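PDB 3P9Z: uroporphyrinogen III cosynthase (HemD) from Helicobacter pylori, which probably catalyses the cyclization of the linear tetrapyrrole hydroxymethylbilane to the macrocycle uroporphyrinogen III, with release of water. Local coordinates for residues A[40-45]-A[113-118]; A[4-9]-A[17-22]. One frame throughout, in Å; residues are numbered along the deposited sequence.

Contact 1: A[40-45]-A[113-118]; sequences ALIFTS and VLYLRA
Ile42 CG1 and Tyr115 CG, on residues paired across two parallel strands, both stand anti to the backbone N (chi1 -174° and 177°). In Ile42 this leaves CG2 between N and the carbonyl carbon, pressed against Val113 CG1 at 3.4 Å, tighter than usual van der Waals contact, and against Tyr115 CB at 3.8 Å. In Tyr115 it carries the ring forward along the strand until Ile42 O meets its edge at CD1, 3.3 Å away. Thr44 then crosses the end of the ring at about a right angle, OG1 lying 3.3 Å from Tyr115 OH; both hydroxyls also bind a malonate ion, probably from the crystallisation liquor. In-register pairing of 40-42 with 113-115 belongs to one alpha/beta domain of the bilobed uroporphyrinogen-III synthase fold. Three backbone bonds support it: Leu114 N to Ala40 O (2.9 Å), Ile42 N to Leu114 O (2.9 Å) and Leu116 N to Ile42 O (3.1 Å). Beyond them a water bridges Thr44 N and Leu116 O. On the other face, Leu41 CD2 lies beside Leu114 CB, while Leu116 CD1 approaches Phe43 CZ obliquely, both residues packing against Leu52 of helix 46-55.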
ATOM      1  N   ALA A  40     -21.711   3.240  -6.676  1.00 21.65           N
ATOM      2  CA  ALA A  40     -20.389   3.820  -6.489  1.00 22.16           C
ATOM      3  C   ALA A  40     -19.448   2.817  -5.855  1.00 22.03           C
ATOM      4  O   ALA A  40     -19.822   2.096  -4.924  1.00 22.54           O
ATOM      5  CB  ALA A  40     -20.461   5.091  -5.608  1.00 21.31           C
ATOM      6  N   LEU A  41     -18.219   2.788  -6.352  1.00 22.39           N
ATOM      7  CA  LEU A  41     -17.169   2.014  -5.716  1.00 22.53           C
ATOM      8  C   LEU A  41     -16.135   2.984  -5.161  1.00 22.68           C
ATOM      9  O   LEU A  41     -15.932   4.076  -5.708  1.00 22.66           O
ATOM     10  CB  LEU A  41     -16.476   1.106  -6.725  1.00 22.31           C
ATOM     11  CG  LEU A  41     -17.279   0.174  -7.647  1.00 22.40           C
ATOM     12  CD1 LEU A  41     -16.312  -0.447  -8.632  1.00 20.20           C
ATOM     13  CD2 LEU A  41     -18.068  -0.910  -6.885  1.00 21.59           C
ATOM     14  N   ILE A  42     -15.464   2.580  -4.095  1.00 22.77           N
ATOM     15  CA  ILE A  42     -14.342   3.362  -3.617  1.00 23.45           C
ATOM     16  C   ILE A  42     -13.134   2.482  -3.303  1.00 23.82           C
ATOM     17  O   ILE A  42     -13.273   1.379  -2.763  1.00 23.58           O
ATOM     18  CB  ILE A  42     -14.752   4.331  -2.467  1.00 23.83           C
ATOM     19  CG1 ILE A  42     -13.577   5.252  -2.085  1.00 24.34           C
ATOM     20  CG2 ILE A  42     -15.333   3.582  -1.249  1.00 22.90           C
ATOM     21  CD1 ILE A  42     -14.021   6.464  -1.350  1.00 27.51           C
ATOM     22  N   PHE A  43     -11.962   2.983  -3.693  1.00 24.12           N
ATOM     23  CA  PHE A  43     -10.683   2.324  -3.515  1.00 24.75           C
ATOM     24  C   PHE A  43      -9.724   3.290  -2.823  1.00 25.77           C
ATOM     25  O   PHE A  43      -9.767   4.500  -3.080  1.00 25.70           O
ATOM     26  CB  PHE A  43     -10.079   1.962  -4.885  1.00 24.61           C
ATOM     27  CG  PHE A  43     -10.917   1.002  -5.695  1.00 24.92           C
ATOM     28  CD1 PHE A  43     -11.994   1.460  -6.454  1.00 24.77           C
ATOM     29  CD2 PHE A  43     -10.611  -0.356  -5.712  1.00 24.90           C
ATOM     30  CE1 PHE A  43     -12.778   0.573  -7.223  1.00 25.99           C
ATOM     31  CE2 PHE A  43     -11.375  -1.260  -6.485  1.00 26.76           C
ATOM     32  CZ  PHE A  43     -12.456  -0.797  -7.236  1.00 26.85           C
ATOM     33  N   THR A  44      -8.879   2.754  -1.946  1.00 26.04           N
ATOM     34  CA  THR A  44      -7.789   3.522  -1.340  1.00 27.31           C
ATOM     35  C   THR A  44      -6.434   3.014  -1.835  1.00 27.82           C
ATOM     36  O   THR A  44      -5.441   3.703  -1.699  1.00 28.55           O
ATOM     37  CB  THR A  44      -7.787   3.406   0.189  1.00 27.15           C
ATOM     38  OG1 THR A  44      -7.740   2.024   0.542  1.00 28.00           O
ATOM     39  CG2 THR A  44      -9.021   4.023   0.792  1.00 26.89           C
ATOM     40  N   SER A  45      -6.392   1.809  -2.401  1.00 28.47           N
ATOM     41  CA  SER A  45      -5.126   1.226  -2.886  1.00 28.90           C
ATOM     42  C   SER A  45      -5.254   0.620  -4.286  1.00 28.89           C
ATOM     43  O   SER A  45      -6.288   0.046  -4.632  1.00 29.92           O
ATOM     44  CB  SER A  45      -4.641   0.146  -1.913  1.00 28.50           C
ATOM     45  OG  SER A  45      -3.595  -0.624  -2.490  1.00 29.94           O
ATOM     46  N   VAL A 113     -22.485   2.807  -1.729  1.00 24.70           N
ATOM     47  CA  VAL A 113     -21.046   2.690  -1.966  1.00 24.50           C
ATOM     48  C   VAL A 113     -20.474   1.324  -1.540  1.00 24.73           C
ATOM     49  O   VAL A 113     -20.794   0.788  -0.467  1.00 25.22           O
ATOM     50  CB  VAL A 113     -20.269   3.810  -1.218  1.00 24.94           C
ATOM     51  CG1 VAL A 113     -18.764   3.721  -1.516  1.00 25.18           C
ATOM     52  CG2 VAL A 113     -20.814   5.199  -1.568  1.00 23.53           C
ATOM     53  N   LEU A 114     -19.636   0.764  -2.400  1.00 24.13           N
ATOM     54  CA  LEU A 114     -18.932  -0.458  -2.087  1.00 23.86           C
ATOM     55  C   LEU A 114     -17.459  -0.122  -1.984  1.00 23.59           C
ATOM     56  O   LEU A 114     -16.839   0.312  -2.961  1.00 23.66           O
ATOM     57  CB  LEU A 114     -19.144  -1.509  -3.172  1.00 23.59           C
ATOM     58  CG  LEU A 114     -18.416  -2.849  -2.967  1.00 22.87           C
ATOM     59  CD1 LEU A 114     -18.790  -3.542  -1.615  1.00 20.83           C
ATOM     60  CD2 LEU A 114     -18.742  -3.755  -4.127  1.00 23.00           C
ATOM     61  N   TYR A 115     -16.921  -0.309  -0.788  1.00 23.46           N
ATOM     62  CA  TYR A 115     -15.506  -0.075  -0.520  1.00 24.05           C
ATOM     63  C   TYR A 115     -14.715  -1.375  -0.676  1.00 23.89           C
ATOM     64  O   TYR A 115     -14.875  -2.298   0.110  1.00 22.99           O
ATOM     65  CB  TYR A 115     -15.356   0.484   0.900  1.00 24.10           C
ATOM     66  CG  TYR A 115     -13.942   0.711   1.371  1.00 26.02           C
ATOM     67  CD1 TYR A 115     -12.926   1.091   0.486  1.00 27.91           C
ATOM     68  CD2 TYR A 115     -13.632   0.606   2.726  1.00 28.18           C
ATOM     69  CE1 TYR A 115     -11.618   1.323   0.942  1.00 28.93           C
ATOM     70  CE2 TYR A 115     -12.337   0.842   3.196  1.00 28.46           C
ATOM     71  CZ  TYR A 115     -11.338   1.199   2.308  1.00 29.19           C
ATOM     72  OH  TYR A 115     -10.060   1.423   2.792  1.00 28.06           O
ATOM     73  N   LEU A 116     -13.853  -1.437  -1.684  1.00 24.04           N
ATOM     74  CA  LEU A 116     -13.010  -2.623  -1.891  1.00 24.72           C
ATOM     75  C   LEU A 116     -11.695  -2.393  -1.162  1.00 25.38           C
ATOM     76  O   LEU A 116     -10.913  -1.495  -1.518  1.00 25.64           O
ATOM     77  CB  LEU A 116     -12.840  -2.924  -3.394  1.00 24.04           C
ATOM     78  CG  LEU A 116     -14.279  -3.068  -3.959  1.00 25.72           C
ATOM     79  CD1 LEU A 116     -14.490  -2.528  -5.354  1.00 26.41           C
ATOM     80  CD2 LEU A 116     -14.901  -4.461  -3.825  1.00 24.48           C
ATOM     81  N   ARG A 117     -11.468  -3.181  -0.116  1.00 25.78           N
ATOM     82  CA  ARG A 117     -10.483  -2.799   0.894  1.00 26.28           C
ATOM     83  C   ARG A 117      -9.491  -3.900   1.305  1.00 26.56           C
ATOM     84  O   ARG A 117      -9.668  -5.082   0.969  1.00 26.99           O
ATOM     85  CB  ARG A 117     -11.216  -2.268   2.135  1.00 25.76           C
ATOM     86  CG  ARG A 117     -12.047  -3.330   2.856  1.00 27.12           C
ATOM     87  CD  ARG A 117     -12.305  -2.969   4.321  1.00 29.07           C
ATOM     88  NE  ARG A 117     -11.063  -2.816   5.098  1.00 29.97           N
ATOM     89  CZ  ARG A 117     -10.949  -2.085   6.211  1.00 31.39           C
ATOM     90  NH1 ARG A 117     -11.991  -1.415   6.707  1.00 30.00           N
ATOM     91  NH2 ARG A 117      -9.779  -2.021   6.836  1.00 32.53           N
ATOM     92  N   ALA A 118      -8.464  -3.481   2.042  1.00 26.85           N
ATOM     93  CA  ALA A 118      -7.524  -4.363   2.706  1.00 27.42           C
ATOM     94  C   ALA A 118      -8.145  -4.974   3.959  1.00 28.05           C
ATOM     95  O   ALA A 118      -9.045  -4.391   4.578  1.00 27.36           O
ATOM     96  CB  ALA A 118      -6.276  -3.596   3.083  1.00 26.85           C
TER
HETATM   97  O   HOH W   1      -8.745  -0.039  -1.524  1.00 21.91           O
HETATM   98  O   HOH W   2      -7.454  -0.910   1.021  1.00 34.15           O

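Contact 2: A[4-9]-A[17-22]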
HETATM    1  N   MSE A   4      32.246   3.054   0.932  1.00 40.62           N
HETATM    2  CA  MSE A   4      30.903   3.575   0.572  1.00 40.72           C
HETATM    3  C   MSE A   4      29.821   2.631   1.094  1.00 39.07           C
HETATM    4  O   MSE A   4      29.910   1.407   0.930  1.00 38.64           O
HETATM    5  CB  MSE A   4      30.779   3.736  -0.941  1.00 41.89           C
HETATM    6  CG  MSE A   4      29.459   4.327  -1.379  1.00 47.12           C
HETATM    7 SE   MSE A   4      29.459   4.958  -3.232  1.00 62.35          SE
HETATM    8  CE  MSE A   4      30.677   6.487  -3.027  1.00 57.43           C
ATOM      9  N   ARG A   5      28.795   3.212   1.709  1.00 36.91           N
ATOM     10  CA  ARG A   5      27.724   2.438   2.348  1.00 35.07           C
ATOM     11  C   ARG A   5      26.707   1.937   1.314  1.00 33.61           C
ATOM     12  O   ARG A   5      26.385   2.659   0.382  1.00 33.15           O
ATOM     13  CB  ARG A   5      27.041   3.287   3.428  1.00 34.80           C
ATOM     14  CG  ARG A   5      28.013   3.883   4.459  1.00 33.23           C
ATOM     15  CD  ARG A   5      27.289   4.774   5.457  1.00 30.06           C
ATOM     16  NE  ARG A   5      26.396   3.980   6.292  1.00 29.26           N
ATOM     17  CZ  ARG A   5      25.534   4.468   7.176  1.00 28.39           C
ATOM     18  NH1 ARG A   5      25.442   5.782   7.394  1.00 29.01           N
ATOM     19  NH2 ARG A   5      24.782   3.631   7.871  1.00 24.34           N
ATOM     20  N   GLU A   6      26.225   0.707   1.487  1.00 32.04           N
ATOM     21  CA  GLU A   6      25.216   0.119   0.607  1.00 31.51           C
ATOM     22  C   GLU A   6      23.821   0.677   0.899  1.00 29.79           C
ATOM     23  O   GLU A   6      23.411   0.728   2.049  1.00 29.40           O
ATOM     24  CB  GLU A   6      25.153  -1.393   0.804  1.00 32.07           C
ATOM     25  CG  GLU A   6      26.087  -2.228  -0.066  1.00 36.53           C
ATOM     26  CD  GLU A   6      25.507  -3.621  -0.322  1.00 42.14           C
ATOM     27  OE1 GLU A   6      24.345  -3.730  -0.786  1.00 42.72           O
ATOM     28  OE2 GLU A   6      26.212  -4.608  -0.045  1.00 46.45           O
ATOM     29  N   ILE A   7      23.094   1.050  -0.145  1.00 28.08           N
ATOM     30  CA  ILE A   7      21.719   1.520  -0.025  1.00 27.14           C
ATOM     31  C   ILE A   7      20.735   0.372  -0.347  1.00 27.04           C
ATOM     32  O   ILE A   7      20.757  -0.198  -1.453  1.00 27.12           O
ATOM     33  CB  ILE A   7      21.486   2.753  -0.916  1.00 26.91           C
ATOM     34  CG1 ILE A   7      22.335   3.932  -0.423  1.00 26.41           C
ATOM     35  CG2 ILE A   7      19.991   3.135  -0.988  1.00 26.95           C
ATOM     36  CD1 ILE A   7      22.470   5.090  -1.421  1.00 27.35           C
ATOM     37  N   VAL A   8      19.891   0.038   0.631  1.00 25.51           N
ATOM     38  CA  VAL A   8      18.921  -1.056   0.505  1.00 24.94           C
ATOM     39  C   VAL A   8      17.469  -0.564   0.672  1.00 24.69           C
ATOM     40  O   VAL A   8      17.129   0.087   1.661  1.00 24.49           O
ATOM     41  CB  VAL A   8      19.219  -2.178   1.528  1.00 24.95           C
ATOM     42  CG1 VAL A   8      18.340  -3.403   1.291  1.00 24.30           C
ATOM     43  CG2 VAL A   8      20.679  -2.584   1.465  1.00 24.82           C
ATOM     44  N   TRP A   9      16.622  -0.891  -0.306  1.00 24.21           N
ATOM     45  CA  TRP A   9      15.199  -0.578  -0.259  1.00 23.58           C
ATOM     46  C   TRP A   9      14.459  -1.711   0.448  1.00 24.42           C
ATOM     47  O   TRP A   9      14.660  -2.894   0.137  1.00 24.64           O
ATOM     48  CB  TRP A   9      14.640  -0.431  -1.673  1.00 23.49           C
ATOM     49  CG  TRP A   9      15.229   0.698  -2.477  1.00 23.62           C
ATOM     50  CD1 TRP A   9      16.339   0.649  -3.259  1.00 23.61           C
ATOM     51  CD2 TRP A   9      14.721   2.036  -2.579  1.00 22.98           C
ATOM     52  NE1 TRP A   9      16.562   1.876  -3.861  1.00 24.10           N
ATOM     53  CE2 TRP A   9      15.578   2.743  -3.454  1.00 24.66           C
ATOM     54  CE3 TRP A   9      13.612   2.696  -2.034  1.00 22.60           C
ATOM     55  CZ2 TRP A   9      15.370   4.089  -3.785  1.00 22.85           C
ATOM     56  CZ3 TRP A   9      13.393   4.032  -2.373  1.00 22.25           C
ATOM     57  CH2 TRP A   9      14.276   4.714  -3.235  1.00 24.19           C
ATOM     58  N   PRO A  17      19.222  -0.579  -9.942  1.00 27.01           N
ATOM     59  CA  PRO A  17      20.015  -1.759  -9.617  1.00 26.95           C
ATOM     60  C   PRO A  17      20.218  -1.933  -8.103  1.00 26.80           C
ATOM     61  O   PRO A  17      21.074  -2.708  -7.678  1.00 26.28           O
ATOM     62  CB  PRO A  17      21.346  -1.457 -10.296  1.00 26.92           C
ATOM     63  CG  PRO A  17      21.503   0.050 -10.119  1.00 27.81           C
ATOM     64  CD  PRO A  17      20.077   0.624 -10.043  1.00 27.46           C
ATOM     65  N   TYR A  18      19.419  -1.240  -7.294  1.00 26.84           N
ATOM     66  CA  TYR A  18      19.636  -1.260  -5.842  1.00 26.53           C
ATOM     67  C   TYR A  18      19.126  -2.556  -5.237  1.00 27.12           C
ATOM     68  O   TYR A  18      18.060  -3.046  -5.620  1.00 27.00           O
ATOM     69  CB  TYR A  18      18.938  -0.068  -5.161  1.00 26.10           C
ATOM     70  CG  TYR A  18      19.578   1.269  -5.471  1.00 23.93           C
ATOM     71  CD1 TYR A  18      20.625   1.758  -4.688  1.00 24.05           C
ATOM     72  CD2 TYR A  18      19.142   2.032  -6.542  1.00 22.90           C
ATOM     73  CE1 TYR A  18      21.228   2.979  -4.973  1.00 24.49           C
ATOM     74  CE2 TYR A  18      19.728   3.262  -6.839  1.00 23.07           C
ATOM     75  CZ  TYR A  18      20.776   3.724  -6.053  1.00 24.05           C
ATOM     76  OH  TYR A  18      21.363   4.936  -6.343  1.00 25.61           O
ATOM     77  N   LYS A  19      19.870  -3.086  -4.271  1.00 27.19           N
ATOM     78  CA  LYS A  19      19.386  -4.192  -3.449  1.00 28.12           C
ATOM     79  C   LYS A  19      17.996  -3.817  -2.872  1.00 28.10           C
ATOM     80  O   LYS A  19      17.788  -2.707  -2.360  1.00 27.40           O
ATOM     81  CB  LYS A  19      20.424  -4.503  -2.352  1.00 28.15           C
ATOM     82  CG  LYS A  19      20.024  -5.592  -1.327  1.00 31.95           C
ATOM     83  CD  LYS A  19      21.226  -5.980  -0.432  1.00 35.75           C
ATOM     84  CE  LYS A  19      20.826  -6.929   0.720  1.00 38.65           C
ATOM     85  NZ  LYS A  19      20.378  -8.281   0.223  1.00 40.40           N
ATOM     86  N   THR A  20      17.041  -4.726  -3.007  1.00 27.91           N
ATOM     87  CA  THR A  20      15.704  -4.518  -2.467  1.00 27.98           C
ATOM     88  C   THR A  20      15.225  -5.733  -1.663  1.00 28.07           C
ATOM     89  O   THR A  20      15.279  -6.868  -2.138  1.00 28.17           O
ATOM     90  CB  THR A  20      14.678  -4.186  -3.571  1.00 27.58           C
ATOM     91  OG1 THR A  20      15.083  -2.998  -4.270  1.00 27.47           O
ATOM     92  CG2 THR A  20      13.275  -3.941  -2.969  1.00 27.44           C
ATOM     93  N   LEU A  21      14.732  -5.477  -0.456  1.00 27.25           N
ATOM     94  CA  LEU A  21      14.143  -6.523   0.376  1.00 27.15           C
ATOM     95  C   LEU A  21      12.624  -6.472   0.226  1.00 26.16           C
ATOM     96  O   LEU A  21      11.995  -5.487   0.622  1.00 26.04           O
ATOM     97  CB  LEU A  21      14.545  -6.322   1.842  1.00 26.95           C
ATOM     98  CG  LEU A  21      15.828  -6.983   2.390  1.00 29.19           C
ATOM     99  CD1 LEU A  21      17.037  -6.773   1.492  1.00 31.22           C
ATOM    100  CD2 LEU A  21      16.150  -6.484   3.800  1.00 27.62           C
ATOM    101  N   ILE A  22      12.044  -7.515  -0.363  1.00 25.54           N
ATOM    102  CA  ILE A  22      10.589  -7.602  -0.518  1.00 25.00           C
ATOM    103  C   ILE A  22      10.135  -8.688   0.441  1.00 25.22           C
ATOM    104  O   ILE A  22      10.167  -9.892   0.121  1.00 24.43           O
ATOM    105  CB  ILE A  22      10.163  -7.923  -1.984  1.00 25.85           C
ATOM    106  CG1 ILE A  22      10.724  -6.868  -2.952  1.00 25.34           C
ATOM    107  CG2 ILE A  22       8.591  -8.048  -2.118  1.00 24.40           C
ATOM    108  CD1 ILE A  22      10.682  -7.299  -4.447  1.00 25.27           C
TER
HETATM  109  O   HOH W   3      22.001  -1.682  -3.328  1.00 28.72           O
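Glu6 reaches Lys19 only with its end, OE1 coming 3.9 Å from the aliphatic CD; the charged atoms OE1 and NZ stay 6.1 Å apart, too far for an ion pair. From here the chain enters a parallel pairing of 7-9 with 19-21, within the alpha/beta domain that holds the N terminus of this two-lobed synthase. Ile7 lies alongside the Tyr18 ring, touching CD1 with CB and CG2, and a water that accepts from Lys19 N and donates to Ile7 O bridges the backbones beside the Trp9 N–Lys19 O bond. Val8 and Lys19 share the face opposite to that of Trp9 and Thr20: Val8 CG1 meets Leu21 CD1 at 3.6 Å and also Lys19 CG, while CG2 touches Lys19 CD, so both methyls lie along the lysine chain, whose NZ leads away to weak bonds with the carbonyls of Ala156 and Leu157. Trp9 fixes the register with two nearly straight bonds, Trp9 N to Lys19 O (3.0 Å) and Leu21 N to Trp9 O (2.7 Å). Its chi1 of -63° brings the indole to Tyr18, and chi2 of 88° sets the plane, giving an offset edge-to-face pair: the edge of Trp9 toward the face of Tyr18, planes at 77°, ring centroids 5.3 Å apart. Leu218 of helix 214-223 packs on both aromatics. At the pyrrole edge of the indole, near its plane, Tyr18 CB sits 3.3 Å from Trp9 CD1.

Overall arrangement
From the N terminus, contact 2 closes first: segment 4-9 is joined to 17-22 through only seven intervening residues. Strand 19-28 then runs across to the other half of the molecule, where strand 40-43 follows, and contact 1 closes a much longer, helix-rich excursion of 67 residues when 113-118 returns beside 40-45. The two closures therefore stand in series, neither nesting nor crossing. The centres of contact 1 and contact 2 lie about 34 Å apart, on opposite sides of the chain's centre. The nearest atoms of the two contacts are about 14 Å apart. Both nevertheless reach one mixed sheet: strand 135-146, parallel to 112-118 and antiparallel to 19-28, connects the two parallel-stranded halves.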